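PDB 7BYS: galactan 1,3-beta-galactosidase from Phanerochaete chrysosporium, which probably hydrolyses beta-1,3-galactan chains as an exo-acting family 43 glycosidase and carries a calcium-binding, carbohydrate-binding module. Local coordinates for residues Asn41-Ser53 with Trp59-Gly71. Sequence-based numbering, arbitrary orientation. Where two conformers were deposited one is given.
Sequences NSALFKAVSCYTS and WSRQNDALSPIAG
R61 lies extended across one face of the Y51 ring: its CG stands 4.0 Å from the ring centroid of Y51, a CH-pi contact over the face. The guanidinium plane is turned 30° from the ring. CG sits anti to the backbone N of R61 (chi1 -168°), and the chain then runs straight over the tyrosine until the phenol OH, itself hydrogen-bonded to the backbone N of Q18, lies over the rim of a guanidinium face. Beyond the ring NH2 of R61 forms a salt bridge with OD1 of D64, 3.0 Å away on its syn lone pair, and a second with D37. One water, in the guanidinium plane, accepts from R61 NE and C50 N and donates to Q62 O and D64 OD1, bridging the two segments where the regular pairing is interrupted. Replacing R61 by an alanine would remove the chain over Y51 and is likely to leave that ring face poorly covered and the carboxylates of D64 and D37 without this cationic mate. Backbone bonds define an antiparallel hairpin, 48-53 with 60-61, at the outer edge of a four-stranded sheet, one blade of the five-bladed beta-propeller of family 43. T52 and S60 pair through two bonds. Between Y51-R61 and V48-L66 the register shifts by two, separating two ladders; at V48 itself A65 and L66 face a single residue, a classic beta bulge: V48 O accepts from A65 N at 2.8 Å and from L66 N at 3.3 Å. At the turn end, CB of S53 is a bump on the indole of W59, 3.5 Å from its six-membered-ring centroid and 17° off the normal. Past the bulge, CB of V48 meets CB of L66 at 3.8 Å, and the F45 ring fits obliquely against the backbone between L66 and P68, its CZ 4.0 Å from CD2 of L66 and its CD2 3.9 Å from CG of P68.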
ATOM      1  N   ASN A  41      16.556  -0.197  -5.566  1.00 16.14           N
ATOM      2  CA  ASN A  41      16.285   1.113  -4.983  1.00 14.54           C
ATOM      3  C   ASN A  41      16.258   2.211  -6.034  1.00 16.47           C
ATOM      4  O   ASN A  41      16.642   3.352  -5.770  1.00 21.30           O
ATOM      5  CB  ASN A  41      17.247   1.439  -3.840  1.00 15.65           C
ATOM      6  CG  ASN A  41      17.244   0.373  -2.771  1.00 18.37           C
ATOM      7  OD1 ASN A  41      16.189   0.006  -2.245  1.00 15.42           O
ATOM      8  ND2 ASN A  41      18.420  -0.154  -2.455  1.00 25.41           N
ATOM      9  N   SER A  42      15.812   1.865  -7.230  1.00 16.23           N
ATOM     10  CA  SER A  42      15.736   2.782  -8.350  1.00 15.67           C
ATOM     11  C   SER A  42      14.288   3.177  -8.607  1.00 13.83           C
ATOM     12  O   SER A  42      13.359   2.400  -8.370  1.00 16.57           O
ATOM     13  CB  SER A  42      16.301   2.124  -9.607  1.00 18.00           C
ATOM     14  OG  SER A  42      16.192   2.978 -10.728  1.00 16.07           O
ATOM     15  N   ALA A  43      14.107   4.406  -9.082  1.00 13.25           N
ATOM     16  CA  ALA A  43      12.822   4.851  -9.595  1.00 13.76           C
ATOM     17  C   ALA A  43      12.619   4.450 -11.047  1.00 16.43           C
ATOM     18  O   ALA A  43      11.508   4.612 -11.574  1.00 19.71           O
ATOM     19  CB  ALA A  43      12.710   6.373  -9.462  1.00 16.54           C
ATOM     20  N   LEU A  44      13.656   3.924 -11.693  1.00 13.46           N
ATOM     21  CA  LEU A  44      13.636   3.599 -13.108  1.00 14.63           C
ATOM     22  C   LEU A  44      13.273   2.134 -13.307  1.00 15.31           C
ATOM     23  O   LEU A  44      13.237   1.339 -12.372  1.00 15.82           O
ATOM     24  CB  LEU A  44      14.999   3.904 -13.729  1.00 17.51           C
ATOM     25  CG  LEU A  44      15.516   5.308 -13.407  1.00 18.23           C
ATOM     26  CD1 LEU A  44      16.915   5.530 -13.974  1.00 20.87           C
ATOM     27  CD2 LEU A  44      14.541   6.347 -13.934  1.00 17.95           C
ATOM     28  N   PHE A  45      13.017   1.778 -14.559  1.00 13.28           N
ATOM     29  CA  PHE A  45      12.406   0.493 -14.863  1.00 13.52           C
ATOM     30  C   PHE A  45      13.417  -0.639 -14.749  1.00 14.12           C
ATOM     31  O   PHE A  45      14.451  -0.634 -15.433  1.00 15.07           O
ATOM     32  CB  PHE A  45      11.822   0.536 -16.267  1.00 12.27           C
ATOM     33  CG  PHE A  45      11.114  -0.725 -16.677  1.00 11.36           C
ATOM     34  CD1 PHE A  45      10.273  -1.390 -15.792  1.00 10.75           C
ATOM     35  CD2 PHE A  45      11.255  -1.225 -17.962  1.00 10.90           C
ATOM     36  CE1 PHE A  45       9.600  -2.524 -16.178  1.00 11.97           C
ATOM     37  CE2 PHE A  45      10.578  -2.366 -18.350  1.00 12.88           C
ATOM     38  CZ  PHE A  45       9.761  -3.022 -17.455  1.00 12.55           C
ATOM     39  N   LYS A  46      13.109  -1.611 -13.896  1.00 12.18           N
ATOM     40  CA  LYS A  46      13.798  -2.889 -13.849  1.00 12.51           C
ATOM     41  C   LYS A  46      12.932  -4.024 -14.371  1.00 13.11           C
ATOM     42  O   LYS A  46      13.376  -4.789 -15.229  1.00 13.61           O
ATOM     43  CB  LYS A  46      14.252  -3.207 -12.418  1.00 12.75           C
ATOM     44  CG  LYS A  46      14.925  -4.571 -12.292  1.00 14.73           C
ATOM     45  CD  LYS A  46      15.420  -4.806 -10.874  1.00 19.14           C
ATOM     46  CE  LYS A  46      15.989  -6.208 -10.713  1.00 21.37           C
ATOM     47  NZ  LYS A  46      17.324  -6.329 -11.361  1.00 34.06           N
ATOM     48  N   ALA A  47      11.695  -4.150 -13.874  1.00 11.43           N
ATOM     49  CA  ALA A  47      10.782  -5.165 -14.383  1.00 10.55           C
ATOM     50  C   ALA A  47       9.388  -4.900 -13.842  1.00  8.84           C
ATOM     51  O   ALA A  47       9.218  -4.274 -12.790  1.00 10.11           O
ATOM     52  CB  ALA A  47      11.222  -6.571 -13.966  1.00 12.13           C
ATOM     53  N   VAL A  48       8.390  -5.396 -14.569  1.00  9.33           N
ATOM     54  CA  VAL A  48       7.074  -5.649 -13.988  1.00  7.71           C
ATOM     55  C   VAL A  48       7.106  -7.100 -13.523  1.00 10.57           C
ATOM     56  O   VAL A  48       7.244  -8.013 -14.342  1.00  9.55           O
ATOM     57  CB  VAL A  48       5.934  -5.408 -14.988  1.00  9.33           C
ATOM     58  CG1 VAL A  48       4.589  -5.812 -14.362  1.00 10.22           C
ATOM     59  CG2 VAL A  48       5.886  -3.945 -15.419  1.00 10.96           C
ATOM     60  N   SER A  49       7.009  -7.308 -12.212  1.00  9.39           N
ATOM     61  CA  SER A  49       7.004  -8.629 -11.618  1.00  9.28           C
ATOM     62  C   SER A  49       5.637  -9.291 -11.751  1.00 11.08           C
ATOM     63  O   SER A  49       4.628  -8.649 -12.074  1.00 10.97           O
ATOM     64  CB  SER A  49       7.371  -8.528 -10.143  1.00 10.78           C
ATOM     65  OG  SER A  49       6.474  -7.627  -9.499  1.00 11.73           O
ATOM     66  N   CYS A  50       5.615 -10.598 -11.499  1.00 10.42           N
ATOM     67  CA  CYS A  50       4.389 -11.379 -11.545  1.00 10.65           C
ATOM     68  C   CYS A  50       4.456 -12.432 -10.456  1.00 11.55           C
ATOM     69  O   CYS A  50       5.311 -13.325 -10.516  1.00 13.50           O
ATOM     70  CB  CYS A  50       4.239 -12.061 -12.913  1.00 11.77           C
ATOM     71  SG  CYS A  50       2.525 -12.653 -13.237  1.00 14.23           S
ATOM     72  N   TYR A  51       3.552 -12.337  -9.484  1.00 10.73           N
ATOM     73  CA  TYR A  51       3.442 -13.298  -8.395  1.00 12.04           C
ATOM     74  C   TYR A  51       2.056 -13.918  -8.422  1.00 11.58           C
ATOM     75  O   TYR A  51       1.074 -13.239  -8.724  1.00 11.17           O
ATOM     76  CB  TYR A  51       3.618 -12.615  -7.032  1.00 10.83           C
ATOM     77  CG  TYR A  51       4.956 -11.966  -6.792  1.00 10.80           C
ATOM     78  CD1 TYR A  51       5.246 -10.726  -7.324  1.00  9.83           C
ATOM     79  CD2 TYR A  51       5.920 -12.595  -6.004  1.00  9.40           C
ATOM     80  CE1 TYR A  51       6.468 -10.125  -7.105  1.00  9.06           C
ATOM     81  CE2 TYR A  51       7.153 -11.998  -5.772  1.00  9.20           C
ATOM     82  CZ  TYR A  51       7.423 -10.765  -6.322  1.00 10.01           C
ATOM     83  OH  TYR A  51       8.629 -10.125  -6.120  1.00 10.81           O
ATOM     84  N   THR A  52       1.971 -15.196  -8.075  1.00 11.97           N
ATOM     85  CA  THR A  52       0.694 -15.892  -8.067  1.00 11.49           C
ATOM     86  C   THR A  52       0.348 -16.396  -6.669  1.00 12.10           C
ATOM     87  O   THR A  52       1.231 -16.683  -5.852  1.00 11.22           O
ATOM     88  CB  THR A  52       0.689 -17.061  -9.054  1.00 11.80           C
ATOM     89  OG1 THR A  52       1.612 -18.053  -8.601  1.00 15.26           O
ATOM     90  CG2 THR A  52       1.084 -16.605 -10.450  1.00 15.80           C
ATOM     91  N   SER A  53      -0.953 -16.505  -6.393  1.00 11.94           N
ATOM     92  CA  SER A  53      -1.409 -17.041  -5.119  1.00 12.36           C
ATOM     93  C   SER A  53      -2.853 -17.489  -5.266  1.00 13.91           C
ATOM     94  O   SER A  53      -3.592 -16.972  -6.103  1.00 13.75           O
ATOM     95  CB  SER A  53      -1.333 -15.952  -4.042  0.60 13.50           C
ATOM     96  OG  SER A  53      -1.899 -16.364  -2.814  0.60 11.40           O
ATOM     97  N   TRP A  59       2.661 -15.871  -1.861  1.00 12.58           N
ATOM     98  CA  TRP A  59       2.879 -15.413  -3.226  1.00 11.27           C
ATOM     99  C   TRP A  59       4.109 -16.093  -3.802  1.00 11.78           C
ATOM    100  O   TRP A  59       5.181 -16.077  -3.183  1.00 13.92           O
ATOM    101  CB  TRP A  59       3.058 -13.891  -3.259  1.00 11.93           C
ATOM    102  CG  TRP A  59       1.801 -13.154  -2.914  1.00 10.60           C
ATOM    103  CD1 TRP A  59       1.477 -12.573  -1.721  1.00 14.64           C
ATOM    104  CD2 TRP A  59       0.691 -12.919  -3.790  1.00 10.66           C
ATOM    105  NE1 TRP A  59       0.231 -11.996  -1.798  1.00 11.59           N
ATOM    106  CE2 TRP A  59      -0.282 -12.201  -3.054  1.00 10.34           C
ATOM    107  CE3 TRP A  59       0.422 -13.260  -5.121  1.00 11.25           C
ATOM    108  CZ2 TRP A  59      -1.501 -11.800  -3.617  1.00 10.76           C
ATOM    109  CZ3 TRP A  59      -0.795 -12.867  -5.680  1.00 10.12           C
ATOM    110  CH2 TRP A  59      -1.739 -12.146  -4.924  1.00 11.49           C
ATOM    111  N   SER A  60       3.951 -16.677  -4.982  1.00 11.24           N
ATOM    112  CA  SER A  60       5.007 -17.409  -5.665  1.00 12.21           C
ATOM    113  C   SER A  60       5.459 -16.594  -6.870  1.00 12.06           C
ATOM    114  O   SER A  60       4.653 -16.302  -7.758  1.00 13.31           O
ATOM    115  CB  SER A  60       4.461 -18.762  -6.120  0.55 14.59           C
ATOM    116  OG  SER A  60       5.480 -19.576  -6.664  0.55 15.99           O
ATOM    117  N   ARG A  61       6.740 -16.232  -6.904  1.00 11.89           N
ATOM    118  CA  ARG A  61       7.248 -15.382  -7.973  1.00 11.93           C
ATOM    119  C   ARG A  61       7.477 -16.170  -9.259  1.00 15.22           C
ATOM    120  O   ARG A  61       8.202 -17.174  -9.268  1.00 14.65           O
ATOM    121  CB  ARG A  61       8.524 -14.663  -7.547  1.00 10.16           C
ATOM    122  CG  ARG A  61       8.877 -13.575  -8.529  1.00 10.79           C
ATOM    123  CD  ARG A  61      10.004 -12.694  -8.070  1.00 11.86           C
ATOM    124  NE  ARG A  61      10.163 -11.599  -9.017  1.00 12.64           N
ATOM    125  CZ  ARG A  61      10.976 -10.560  -8.858  1.00 14.31           C
ATOM    126  NH1 ARG A  61      11.720 -10.459  -7.762  1.00 18.41           N
ATOM    127  NH2 ARG A  61      11.047  -9.624  -9.802  1.00 13.54           N
ATOM    128  N   GLN A  62       6.858 -15.714 -10.340  1.00 12.68           N
ATOM    129  CA  GLN A  62       7.083 -16.265 -11.666  1.00 10.61           C
ATOM    130  C   GLN A  62       8.068 -15.380 -12.415  1.00 11.81           C
ATOM    131  O   GLN A  62       8.507 -14.337 -11.921  1.00 12.08           O
ATOM    132  CB  GLN A  62       5.759 -16.368 -12.436  1.00 14.11           C
ATOM    133  CG  GLN A  62       4.614 -16.921 -11.610  1.00 13.60           C
ATOM    134  CD  GLN A  62       4.877 -18.335 -11.157  1.00 16.30           C
ATOM    135  OE1 GLN A  62       5.267 -19.188 -11.954  1.00 16.88           O
ATOM    136  NE2 GLN A  62       4.666 -18.596  -9.867  1.00 16.65           N
ATOM    137  N   ASN A  63       8.435 -15.812 -13.619  1.00 13.28           N
ATOM    138  CA  ASN A  63       9.262 -14.965 -14.466  1.00 13.37           C
ATOM    139  C   ASN A  63       8.589 -13.603 -14.655  1.00 12.95           C
ATOM    140  O   ASN A  63       7.361 -13.488 -14.655  1.00 13.20           O
ATOM    141  CB  ASN A  63       9.513 -15.662 -15.809  1.00 14.50           C
ATOM    142  CG  ASN A  63      10.375 -16.914 -15.660  1.00 16.81           C
ATOM    143  OD1 ASN A  63      11.478 -16.856 -15.118  1.00 19.16           O
ATOM    144  ND2 ASN A  63       9.866 -18.049 -16.126  1.00 17.76           N
ATOM    145  N   ASP A  64       9.404 -12.560 -14.783  1.00 11.81           N
ATOM    146  CA  ASP A  64       8.867 -11.209 -14.893  1.00 12.81           C
ATOM    147  C   ASP A  64       7.908 -11.091 -16.072  1.00 13.33           C
ATOM    148  O   ASP A  64       8.119 -11.679 -17.137  1.00 14.47           O
ATOM    149  CB  ASP A  64      10.006 -10.203 -15.048  1.00 11.88           C
ATOM    150  CG  ASP A  64      10.821 -10.043 -13.779  1.00 12.44           C
ATOM    151  OD1 ASP A  64      10.276 -10.256 -12.677  1.00 13.93           O
ATOM    152  OD2 ASP A  64      12.014  -9.682 -13.894  1.00 15.04           O
ATOM    153  N   ALA A  65       6.844 -10.317 -15.875  1.00 11.13           N
ATOM    154  CA  ALA A  65       5.863 -10.132 -16.934  1.00 10.26           C
ATOM    155  C   ALA A  65       6.327  -9.134 -17.991  1.00 12.03           C
ATOM    156  O   ALA A  65       5.931  -9.244 -19.158  1.00 11.74           O
ATOM    157  CB  ALA A  65       4.536  -9.667 -16.334  1.00 11.61           C
ATOM    158  N   LEU A  66       7.139  -8.149 -17.612  1.00 10.72           N
ATOM    159  CA  LEU A  66       7.643  -7.167 -18.567  1.00 11.09           C
ATOM    160  C   LEU A  66       9.085  -6.826 -18.218  1.00 11.07           C
ATOM    161  O   LEU A  66       9.422  -6.620 -17.049  1.00 13.92           O
ATOM    162  CB  LEU A  66       6.777  -5.887 -18.614  1.00 12.26           C
ATOM    163  CG  LEU A  66       7.111  -4.955 -19.782  1.00 12.48           C
ATOM    164  CD1 LEU A  66       6.658  -5.601 -21.077  1.00 13.11           C
ATOM    165  CD2 LEU A  66       6.464  -3.590 -19.594  1.00 12.60           C
ATOM    166  N   SER A  67       9.935  -6.779 -19.232  1.00 13.81           N
ATOM    167  CA  SER A  67      11.361  -6.570 -19.055  1.00 16.73           C
ATOM    168  C   SER A  67      11.802  -5.404 -19.920  1.00 11.70           C
ATOM    169  O   SER A  67      11.134  -5.062 -20.899  1.00 13.87           O
ATOM    170  CB  SER A  67      12.135  -7.832 -19.450  1.00 17.52           C
ATOM    171  OG  SER A  67      11.755  -8.913 -18.624  1.00 22.05           O
ATOM    172  N   PRO A  68      12.924  -4.769 -19.585  1.00 14.36           N
ATOM    173  CA  PRO A  68      13.343  -3.577 -20.325  1.00 12.69           C
ATOM    174  C   PRO A  68      13.825  -3.888 -21.731  1.00 15.86           C
ATOM    175  O   PRO A  68      14.264  -4.998 -22.043  1.00 17.27           O
ATOM    176  CB  PRO A  68      14.487  -3.013 -19.474  1.00 17.02           C
ATOM    177  CG  PRO A  68      14.297  -3.616 -18.129  1.00 17.96           C
ATOM    178  CD  PRO A  68      13.756  -4.977 -18.387  1.00 16.47           C
ATOM    179  N   ILE A  69      13.716  -2.879 -22.585  1.00 12.67           N
ATOM    180  CA  ILE A  69      14.287  -2.914 -23.926  1.00 12.83           C
ATOM    181  C   ILE A  69      15.077  -1.628 -24.122  1.00 14.57           C
ATOM    182  O   ILE A  69      14.505  -0.527 -24.089  1.00 14.20           O
ATOM    183  CB  ILE A  69      13.213  -3.051 -25.018  1.00 12.56           C
ATOM    184  CG1 ILE A  69      12.312  -4.262 -24.762  1.00 15.95           C
ATOM    185  CG2 ILE A  69      13.874  -3.164 -26.386  1.00 14.31           C
ATOM    186  CD1 ILE A  69      11.183  -4.404 -25.788  1.00 17.34           C
ATOM    187  N   ALA A  70      16.384  -1.764 -24.342  1.00 15.82           N
ATOM    188  CA  ALA A  70      17.229  -0.596 -24.548  1.00 19.68           C
ATOM    189  C   ALA A  70      16.776   0.166 -25.785  1.00 17.28           C
ATOM    190  O   ALA A  70      16.332  -0.427 -26.773  1.00 18.44           O
ATOM    191  CB  ALA A  70      18.690  -1.028 -24.705  1.00 20.50           C
ATOM    192  N   GLY A  71      16.856   1.493 -25.714  1.00 15.58           N
ATOM    193  CA  GLY A  71      16.511   2.329 -26.844  1.00 17.34           C
ATOM    194  C   GLY A  71      15.033   2.563 -27.048  1.00 18.97           C
ATOM    195  O   GLY A  71      14.648   3.141 -28.068  1.00 19.64           O
TER
HETATM  196  O   HOH W   1       8.398 -11.701 -11.406  1.00 11.52           O